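Local structure of diaminobutyrate-pyruvate transaminase and L-2,4-diaminobutyrate decarboxylase (Vibrio parahaemolyticus, 2QMA) at residues A118-M129 and T372-M382; E314-F323 and C333-K341. The protein probably uses pyridoxal 5'-phosphate in the decarboxylation of L-2,4-diaminobutyrate, this chain being the C-terminal decarboxylase domain of a longer protein that also has a transaminase part. One frame throughout, in Å; residues are numbered along the deposited sequence.

Interaction 1. Residues A118-M129 and T372-M382; sequences AEAMIAALNQSM and TKRFDALKVFM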
loop_
_atom_site.group_PDB
_atom_site.type_symbol
_atom_site.label_atom_id
_atom_site.label_comp_id
_atom_site.label_asym_id
_atom_site.label_seq_id
_atom_site.Cartn_x
_atom_site.Cartn_y
_atom_site.Cartn_z
ATOM N N ALA A 118 10.903 -12.857 2.828
ATOM C CA ALA A 118 10.793 -11.546 3.495
ATOM C C ALA A 118 9.352 -11.263 3.969
ATOM O O ALA A 118 9.148 -10.741 5.071
ATOM C CB ALA A 118 11.317 -10.406 2.577
ATOM N N GLU A 119 8.353 -11.621 3.162
ATOM C CA GLU A 119 6.972 -11.354 3.543
ATOM C C GLU A 119 6.595 -12.069 4.823
ATOM O O GLU A 119 5.810 -11.544 5.601
ATOM C CB GLU A 119 5.993 -11.815 2.459
ATOM C CG GLU A 119 6.053 -10.964 1.185
ATOM C CD GLU A 119 5.294 -9.648 1.283
ATOM O OE1 GLU A 119 5.110 -9.154 2.404
ATOM O OE2 GLU A 119 4.910 -9.090 0.234
ATOM N N ALA A 120 7.126 -13.280 5.007
ATOM C CA ALA A 120 6.893 -14.063 6.243
ATOM C C ALA A 120 7.356 -13.318 7.489
ATOM O O ALA A 120 6.631 -13.276 8.506
ATOM C CB ALA A 120 7.539 -15.486 6.148
HETATM N N MSE A 121 8.536 -12.705 7.394
HETATM C CA MSE A 121 9.076 -11.896 8.486
HETATM C C MSE A 121 8.333 -10.560 8.644
HETATM O O MSE A 121 8.049 -10.141 9.756
HETATM C CB MSE A 121 10.582 -11.691 8.311
HETATM C CG MSE A 121 11.352 -13.004 8.336
HETATM SE SE MSE A 121 13.227 -12.809 7.858
HETATM C CE MSE A 121 13.801 -11.864 9.467
ATOM N N ILE A 122 7.994 -9.914 7.525
ATOM C CA ILE A 122 7.222 -8.675 7.593
ATOM C C ILE A 122 5.914 -8.948 8.358
ATOM O O ILE A 122 5.529 -8.197 9.237
ATOM C CB ILE A 122 6.877 -8.112 6.143
ATOM C CG1 ILE A 122 8.181 -7.761 5.366
ATOM C CG2 ILE A 122 5.947 -6.886 6.233
ATOM C CD1 ILE A 122 8.060 -7.530 3.852
ATOM N N ALA A 123 5.219 -10.007 7.976
ATOM C CA ALA A 123 3.886 -10.303 8.522
ATOM C C ALA A 123 3.956 -10.603 10.047
ATOM O O ALA A 123 3.100 -10.182 10.832
ATOM C CB ALA A 123 3.292 -11.494 7.732
ATOM N N ALA A 124 5.019 -11.282 10.452
ATOM C CA ALA A 124 5.190 -11.724 11.833
ATOM C C ALA A 124 5.590 -10.564 12.724
ATOM O O ALA A 124 5.142 -10.467 13.857
ATOM C CB ALA A 124 6.196 -12.860 11.920
ATOM N N LEU A 125 6.400 -9.663 12.197
ATOM C CA LEU A 125 6.804 -8.481 12.970
ATOM C C LEU A 125 5.754 -7.371 12.937
ATOM O O LEU A 125 5.643 -6.592 13.883
ATOM C CB LEU A 125 8.128 -7.926 12.453
ATOM C CG LEU A 125 9.356 -8.843 12.665
ATOM C CD1 LEU A 125 10.595 -8.273 11.894
ATOM C CD2 LEU A 125 9.627 -9.112 14.152
ATOM N N ASN A 126 5.039 -7.260 11.819
ATOM C CA ASN A 126 4.032 -6.221 11.638
ATOM C C ASN A 126 4.499 -4.828 12.075
ATOM O O ASN A 126 3.804 -4.135 12.801
ATOM C CB ASN A 126 2.700 -6.603 12.302
ATOM C CG ASN A 126 1.543 -5.761 11.790
ATOM O OD1 ASN A 126 1.437 -5.508 10.581
ATOM N ND2 ASN A 126 0.684 -5.292 12.709
ATOM N N GLN A 127 5.688 -4.438 11.627
ATOM C CA GLN A 127 6.207 -3.079 11.867
ATOM C C GLN A 127 5.410 -2.075 11.055
ATOM O O GLN A 127 4.959 -2.377 9.954
ATOM C CB GLN A 127 7.698 -2.970 11.527
ATOM C CG GLN A 127 8.642 -4.030 12.214
ATOM C CD GLN A 127 8.736 -3.853 13.711
ATOM O OE1 GLN A 127 9.614 -3.166 14.212
ATOM N NE2 GLN A 127 7.811 -4.489 14.448
ATOM N N SER A 128 5.214 -0.905 11.649
ATOM C CA SER A 128 4.613 0.233 10.997
ATOM C C SER A 128 5.649 1.333 10.751
ATOM O O SER A 128 6.208 1.898 11.695
ATOM C CB SER A 128 3.437 0.727 11.866
ATOM O OG SER A 128 2.727 1.730 11.147
HETATM N N MSE A 129 5.879 1.652 9.469
HETATM C CA MSE A 129 7.008 2.479 9.049
HETATM C C MSE A 129 6.880 3.947 9.388
HETATM O O MSE A 129 7.790 4.695 9.119
HETATM C CB MSE A 129 7.241 2.356 7.537
HETATM C CG MSE A 129 7.412 0.862 7.074
HETATM SE SE MSE A 129 8.894 -0.040 8.041
HETATM C CE MSE A 129 10.166 1.230 7.484
ATOM N N THR A 372 0.511 4.679 8.589
ATOM C CA THR A 372 0.650 3.233 8.670
ATOM C C THR A 372 1.174 2.675 7.336
ATOM O O THR A 372 0.449 2.583 6.338
ATOM C CB THR A 372 -0.691 2.604 9.112
ATOM O OG1 THR A 372 -1.776 3.189 8.373
ATOM C CG2 THR A 372 -0.941 2.935 10.549
ATOM N N LYS A 373 2.461 2.360 7.277
ATOM C CA LYS A 373 2.949 1.713 6.061
ATOM C C LYS A 373 3.816 0.489 6.385
ATOM O O LYS A 373 4.414 0.402 7.472
ATOM C CB LYS A 373 3.426 2.656 4.943
ATOM C CG LYS A 373 4.921 3.122 4.886
ATOM C CD LYS A 373 5.325 3.441 3.473
ATOM C CE LYS A 373 6.831 3.071 3.197
ATOM N NZ LYS A 373 7.837 4.015 3.784
ATOM N N ARG A 374 3.773 -0.476 5.474
ATOM C CA ARG A 374 4.369 -1.771 5.742
ATOM C C ARG A 374 5.848 -1.810 5.343
ATOM O O ARG A 374 6.352 -0.976 4.576
ATOM C CB ARG A 374 3.534 -2.964 5.202
ATOM C CG ARG A 374 3.813 -3.397 3.837
ATOM C CD ARG A 374 2.718 -4.238 3.183
ATOM N NE ARG A 374 2.480 -5.550 3.805
ATOM C CZ ARG A 374 3.186 -6.662 3.549
ATOM N NH1 ARG A 374 2.871 -7.810 4.175
ATOM N NH2 ARG A 374 4.181 -6.650 2.671
ATOM N N PHE A 375 6.534 -2.782 5.935
ATOM C CA PHE A 375 7.987 -2.923 5.831
ATOM C C PHE A 375 8.373 -3.612 4.496
ATOM O O PHE A 375 9.100 -4.615 4.478
ATOM C CB PHE A 375 8.452 -3.699 7.103
ATOM C CG PHE A 375 9.972 -3.847 7.259
ATOM C CD1 PHE A 375 10.875 -3.101 6.497
ATOM C CD2 PHE A 375 10.474 -4.725 8.221
ATOM C CE1 PHE A 375 12.266 -3.248 6.668
ATOM C CE2 PHE A 375 11.871 -4.879 8.400
ATOM C CZ PHE A 375 12.754 -4.132 7.617
ATOM N N ASP A 376 7.908 -3.071 3.376
ATOM C CA ASP A 376 8.254 -3.658 2.084
ATOM C C ASP A 376 9.782 -3.649 1.722
ATOM O O ASP A 376 10.266 -4.456 0.903
ATOM C CB ASP A 376 7.451 -2.977 0.957
ATOM C CG ASP A 376 5.970 -3.279 1.037
ATOM O OD1 ASP A 376 5.657 -4.454 1.275
ATOM O OD2 ASP A 376 5.132 -2.339 0.889
ATOM N N ALA A 377 10.513 -2.720 2.310
ATOM C CA ALA A 377 11.926 -2.520 1.950
ATOM C C ALA A 377 12.719 -3.767 2.351
ATOM O O ALA A 377 13.831 -3.991 1.843
ATOM C CB ALA A 377 12.476 -1.287 2.633
ATOM N N LEU A 378 12.137 -4.594 3.228
ATOM C CA LEU A 378 12.846 -5.816 3.706
ATOM C C LEU A 378 13.063 -6.744 2.526
ATOM O O LEU A 378 14.128 -7.342 2.395
ATOM C CB LEU A 378 12.142 -6.528 4.884
ATOM C CG LEU A 378 12.850 -7.811 5.424
ATOM C CD1 LEU A 378 14.185 -7.490 6.103
ATOM C CD2 LEU A 378 11.967 -8.658 6.405
ATOM N N LYS A 379 12.078 -6.794 1.621
ATOM C CA LYS A 379 12.154 -7.603 0.421
ATOM C C LYS A 379 13.437 -7.269 -0.374
ATOM O O LYS A 379 14.189 -8.183 -0.695
ATOM C CB LYS A 379 10.937 -7.380 -0.477
ATOM C CG LYS A 379 9.600 -7.685 0.186
ATOM C CD LYS A 379 8.472 -7.041 -0.647
ATOM C CE LYS A 379 7.220 -7.016 0.112
ATOM N NZ LYS A 379 6.061 -6.700 -0.777
ATOM N N VAL A 380 13.663 -5.985 -0.677
ATOM C CA VAL A 380 14.825 -5.602 -1.479
ATOM C C VAL A 380 16.099 -5.852 -0.651
ATOM O O VAL A 380 17.129 -6.292 -1.193
ATOM C CB VAL A 380 14.769 -4.130 -1.947
ATOM C CG1 VAL A 380 15.961 -3.808 -2.857
ATOM C CG2 VAL A 380 13.440 -3.803 -2.660
ATOM N N PHE A 381 16.054 -5.545 0.647
ATOM C CA PHE A 381 17.219 -5.698 1.523
ATOM C C PHE A 381 17.674 -7.160 1.489
ATOM O O PHE A 381 18.870 -7.436 1.305
ATOM C CB PHE A 381 16.872 -5.206 2.942
ATOM C CG PHE A 381 17.984 -5.317 3.957
ATOM C CD1 PHE A 381 19.028 -4.405 3.974
ATOM C CD2 PHE A 381 17.926 -6.280 4.962
ATOM C CE1 PHE A 381 20.010 -4.462 4.957
ATOM C CE2 PHE A 381 18.918 -6.342 5.937
ATOM C CZ PHE A 381 19.949 -5.430 5.936
HETATM N N MSE A 382 16.723 -8.089 1.605
HETATM C CA MSE A 382 17.049 -9.530 1.552
HETATM C C MSE A 382 17.434 -10.001 0.152
HETATM O O MSE A 382 18.424 -10.733 -0.012
HETATM C CB MSE A 382 15.906 -10.383 2.122
HETATM C CG MSE A 382 15.624 -10.010 3.575
HETATM SE SE MSE A 382 14.452 -11.189 4.553
HETATM C CE MSE A 382 15.255 -12.891 4.044
HETATM O O HOH W 1 5.163 -4.150 8.019
#
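A buried salt-bridge network ties Glu119, on helix 113-125, to Arg374 and Lys379. Arg374 NH2 gives Glu119 OE1 a nearly straight bond of 2.7 Å. The oxygen lies in the guanidinium plane and accepts on its syn lone pair. The carboxylate and guanidinium planes are turned 52° apart. Lys379 NZ reaches the other oxygen, Glu119 OE2, at 2.8 Å from above the carboxylate plane. Asp376 OD1 adds a second acidic partner for Arg374 NH2, 3.0 Å away. Thr330 also bonds Glu119 OE2, and Ser332 holds both Asp376 and Lys379. Glu119 also bridges to Arg374 of the second subunit, and Arg374 to Glu119 of that subunit, so the network spans the dimer interface of this PLP-dependent decarboxylase domain.

With chi1 at -62°, Ile122 turns CG2 opposite its backbone N and over one face of the Arg374 guanidinium, toward its rim. The other branch sends CD1 to Phe375 O at 3.2 Å. The Ile122 side chain runs antiparallel to that of Leu378, and its CG1 meets Leu378 CD2 at 4.0 Å. Ala118 CB lies 3.8 Å from SE of Met382, a selenomethionine. Beyond the helix, Met129 N donates to Lys373 O at 2.8 Å. Met129, also selenomethionine, curls (chi2 and chi3 -57°) and brings SE obliquely to the Phe375 ring, 4.7 Å from its centroid, a Met-aromatic contact. A water bridges Gln127 O and Phe375 N.

Interaction 2. Residues E314-F323 and C333-K341; sequences ERAHSISVDF and CGALLVNDK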
loop_
_atom_site.group_PDB
_atom_site.type_symbol
_atom_site.label_atom_id
_atom_site.label_comp_id
_atom_site.label_asym_id
_atom_site.label_seq_id
_atom_site.Cartn_x
_atom_site.Cartn_y
_atom_site.Cartn_z
ATOM N N GLU A 314 20.064 9.842 -14.272
ATOM C CA GLU A 314 20.762 10.403 -13.096
ATOM C C GLU A 314 20.510 11.912 -12.808
ATOM O O GLU A 314 20.886 12.410 -11.741
ATOM C CB GLU A 314 22.289 10.153 -13.167
ATOM C CG GLU A 314 23.064 11.005 -14.211
ATOM C CD GLU A 314 22.728 10.748 -15.706
ATOM O OE1 GLU A 314 22.104 9.675 -16.077
ATOM O OE2 GLU A 314 23.160 11.629 -16.515
ATOM N N ARG A 315 19.939 12.619 -13.774
ATOM C CA ARG A 315 19.655 14.055 -13.688
ATOM C C ARG A 315 18.194 14.384 -13.319
ATOM O O ARG A 315 17.868 15.563 -13.118
ATOM C CB ARG A 315 19.972 14.705 -15.042
ATOM C CG ARG A 315 21.409 14.368 -15.596
ATOM C CD ARG A 315 21.549 14.766 -17.066
ATOM N NE ARG A 315 21.246 16.171 -17.237
ATOM C CZ ARG A 315 20.955 16.747 -18.397
ATOM N NH1 ARG A 315 20.713 18.042 -18.402
ATOM N NH2 ARG A 315 20.875 16.034 -19.532
ATOM N N ALA A 316 17.347 13.341 -13.184
ATOM C CA ALA A 316 15.906 13.511 -12.894
ATOM C C ALA A 316 15.691 14.275 -11.605
ATOM O O ALA A 316 16.443 14.107 -10.627
ATOM C CB ALA A 316 15.229 12.152 -12.782
ATOM N N HIS A 317 14.637 15.075 -11.567
ATOM C CA HIS A 317 14.209 15.607 -10.276
ATOM C C HIS A 317 13.614 14.507 -9.412
ATOM O O HIS A 317 13.795 14.522 -8.185
ATOM C CB HIS A 317 13.170 16.715 -10.404
ATOM C CG HIS A 317 13.702 17.996 -10.975
ATOM N ND1 HIS A 317 14.106 18.111 -12.289
ATOM C CD2 HIS A 317 13.880 19.215 -10.410
ATOM C CE1 HIS A 317 14.508 19.356 -12.509
ATOM N NE2 HIS A 317 14.380 20.047 -11.384
ATOM N N SER A 318 12.850 13.593 -10.053
ATOM C CA SER A 318 12.275 12.465 -9.321
ATOM C C SER A 318 12.246 11.235 -10.213
ATOM O O SER A 318 12.168 11.373 -11.448
ATOM C CB SER A 318 10.866 12.807 -8.825
ATOM O OG SER A 318 9.994 13.203 -9.887
ATOM N N ILE A 319 12.307 10.055 -9.587
ATOM C CA ILE A 319 12.295 8.784 -10.293
ATOM C C ILE A 319 11.416 7.804 -9.542
ATOM O O ILE A 319 11.607 7.580 -8.336
ATOM C CB ILE A 319 13.676 8.156 -10.358
ATOM C CG1 ILE A 319 14.714 9.098 -11.047
ATOM C CG2 ILE A 319 13.631 6.764 -11.034
ATOM C CD1 ILE A 319 16.130 8.694 -10.746
ATOM N N SER A 320 10.455 7.223 -10.255
ATOM C CA SER A 320 9.749 6.095 -9.672
ATOM C C SER A 320 10.310 4.734 -10.144
ATOM O O SER A 320 10.686 4.537 -11.302
ATOM C CB SER A 320 8.260 6.216 -9.734
ATOM O OG SER A 320 7.764 6.299 -11.021
ATOM N N VAL A 321 10.438 3.843 -9.179
ATOM C CA VAL A 321 11.060 2.525 -9.340
ATOM C C VAL A 321 10.025 1.520 -8.784
ATOM O O VAL A 321 9.555 1.682 -7.658
ATOM C CB VAL A 321 12.390 2.392 -8.504
ATOM C CG1 VAL A 321 13.032 1.030 -8.776
ATOM C CG2 VAL A 321 13.362 3.535 -8.770
ATOM N N ASP A 322 9.611 0.556 -9.603
ATOM C CA ASP A 322 8.697 -0.493 -9.145
ATOM C C ASP A 322 9.408 -1.809 -9.022
ATOM O O ASP A 322 9.687 -2.427 -10.043
ATOM C CB ASP A 322 7.542 -0.674 -10.123
ATOM C CG ASP A 322 6.241 -0.242 -9.548
ATOM O OD1 ASP A 322 6.278 0.272 -8.405
ATOM O OD2 ASP A 322 5.194 -0.389 -10.233
ATOM N N PHE A 323 9.705 -2.227 -7.791
ATOM C CA PHE A 323 10.386 -3.494 -7.558
ATOM C C PHE A 323 9.489 -4.703 -7.820
ATOM O O PHE A 323 9.987 -5.794 -8.098
ATOM C CB PHE A 323 10.921 -3.552 -6.140
ATOM C CG PHE A 323 11.844 -2.420 -5.802
ATOM C CD1 PHE A 323 13.134 -2.399 -6.303
ATOM C CD2 PHE A 323 11.398 -1.368 -4.998
ATOM C CE1 PHE A 323 13.986 -1.347 -6.010
ATOM C CE2 PHE A 323 12.217 -0.309 -4.696
ATOM C CZ PHE A 323 13.525 -0.290 -5.189
ATOM N N CYS A 333 5.897 -3.043 -3.600
ATOM C CA CYS A 333 7.303 -2.757 -3.354
ATOM C C CYS A 333 7.662 -1.742 -4.428
ATOM O O CYS A 333 7.928 -2.122 -5.568
ATOM C CB CYS A 333 8.147 -4.027 -3.460
ATOM S SG CYS A 333 9.807 -3.906 -2.738
ATOM N N GLY A 334 7.617 -0.462 -4.080
ATOM C CA GLY A 334 8.068 0.586 -5.023
ATOM C C GLY A 334 8.735 1.705 -4.241
ATOM O O GLY A 334 8.668 1.725 -3.023
ATOM N N ALA A 335 9.386 2.639 -4.914
ATOM C CA ALA A 335 9.953 3.814 -4.180
ATOM C C ALA A 335 9.922 4.996 -5.109
ATOM O O ALA A 335 9.837 4.840 -6.321
ATOM C CB ALA A 335 11.372 3.563 -3.774
ATOM N N LEU A 336 10.039 6.159 -4.517
ATOM C CA LEU A 336 10.236 7.369 -5.247
ATOM C C LEU A 336 11.540 7.961 -4.791
ATOM O O LEU A 336 11.718 8.241 -3.593
ATOM C CB LEU A 336 9.126 8.340 -4.928
ATOM C CG LEU A 336 9.308 9.649 -5.746
ATOM C CD1 LEU A 336 8.783 9.455 -7.208
ATOM C CD2 LEU A 336 8.665 10.793 -5.023
ATOM N N LEU A 337 12.441 8.198 -5.748
ATOM C CA LEU A 337 13.729 8.826 -5.436
ATOM C C LEU A 337 13.696 10.270 -5.897
ATOM O O LEU A 337 13.042 10.618 -6.918
ATOM C CB LEU A 337 14.886 8.099 -6.136
ATOM C CG LEU A 337 14.899 6.563 -5.967
ATOM C CD1 LEU A 337 16.075 6.015 -6.777
ATOM C CD2 LEU A 337 15.017 6.158 -4.464
ATOM N N VAL A 338 14.381 11.110 -5.144
ATOM C CA VAL A 338 14.552 12.491 -5.540
ATOM C C VAL A 338 16.028 12.901 -5.505
ATOM O O VAL A 338 16.798 12.435 -4.647
ATOM C CB VAL A 338 13.673 13.536 -4.692
ATOM C CG1 VAL A 338 12.125 13.235 -4.847
ATOM C CG2 VAL A 338 14.146 13.651 -3.244
ATOM N N ASN A 339 16.415 13.740 -6.456
ATOM C CA ASN A 339 17.777 14.199 -6.520
ATOM C C ASN A 339 18.115 15.202 -5.422
ATOM O O ASN A 339 19.276 15.302 -4.996
ATOM C CB ASN A 339 18.113 14.781 -7.914
ATOM C CG ASN A 339 19.234 14.006 -8.613
ATOM O OD1 ASN A 339 20.236 13.623 -7.973
ATOM N ND2 ASN A 339 19.089 13.786 -9.938
ATOM N N ASP A 340 17.102 15.906 -4.927
ATOM C CA ASP A 340 17.365 16.920 -3.848
ATOM C C ASP A 340 16.324 16.740 -2.756
ATOM O O ASP A 340 15.168 17.125 -2.921
ATOM C CB ASP A 340 17.278 18.332 -4.444
ATOM C CG ASP A 340 17.696 19.407 -3.468
ATOM O OD1 ASP A 340 17.675 19.154 -2.234
ATOM O OD2 ASP A 340 18.039 20.514 -3.931
ATOM N N LYS A 341 16.715 16.100 -1.676
ATOM C CA LYS A 341 15.789 15.835 -0.563
ATOM C C LYS A 341 15.097 17.081 0.022
ATOM O O LYS A 341 14.048 16.954 0.692
ATOM C CB LYS A 341 16.496 15.047 0.540
ATOM C CG LYS A 341 17.550 15.855 1.278
ATOM C CD LYS A 341 18.270 14.878 2.161
ATOM C CE LYS A 341 19.586 15.423 2.618
ATOM N NZ LYS A 341 20.330 14.310 3.302
HETATM O O HOH W 2 14.832 16.607 -6.765
#
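Phe323 and Cys333 meet at one end of an antiparallel beta hairpin in the seven-stranded mixed sheet of the large domain, as in fold-type I PLP enzymes. Strand 334-338 runs against the other six. Cys333 SG touches Phe323 CB at 3.6 Å and lies oblique to the ring. Phe323 CG stands beside its backbone N (chi1 -57°), and the ring extends past Gly334 to Ala335 CB. Val321 CG1 covers one ring face, offset toward the rim.

Ile319, Val321, Ala335 and Leu337 share one sheet face. There Val321 CG2 and Leu337 CD1 meet at 4.2 Å, crossing at a slant. Ile319 pairs with Leu337 through two backbone bonds, as Val321 does with Ala335.

Ser318, Ser320, Asp322, Leu336 and Val338 lie on the opposite face. Leu336 CD1 reaches back over the neighbouring strand to Ile319 O, 3.6 Å away. Asp322 forms a salt bridge with Lys325, the predicted cofactor-bearing lysine, which carries no cofactor here.

At the other end, the Asn339 amide turns toward 314-316. Its OD1 accepts from Ser156 N. ND2 donates to two carbonyls. Glu314 O lies in the amide plane at 2.9 Å, whereas Ala316 O, 2.8 Å from ND2, is tilted 17° out of it.

Overall arrangement
The centres of the two interactions are about 20 Å apart, yet their edges touch. Along the chain come 118-129, then the hairpin 314-323 and 333-341, then 372-382. Interaction 2 therefore lies within the 242 residues between the segments of interaction 1. Its strands are neighbours in the seven-stranded mixed sheet. Interaction 1 pairs helices 113-125 and 377-386 beside that sheet. Val380 and Lys379 of helix 377-386 pack on Cys333, and Val380 also meets Phe323. Through Lys379, which pairs with Glu119, this helix links the hairpin end to the salt-bridge network at the subunit interface. The predicted cofactor lysine, Lys325, lies in the connection between the hairpin strands, close to interaction 2.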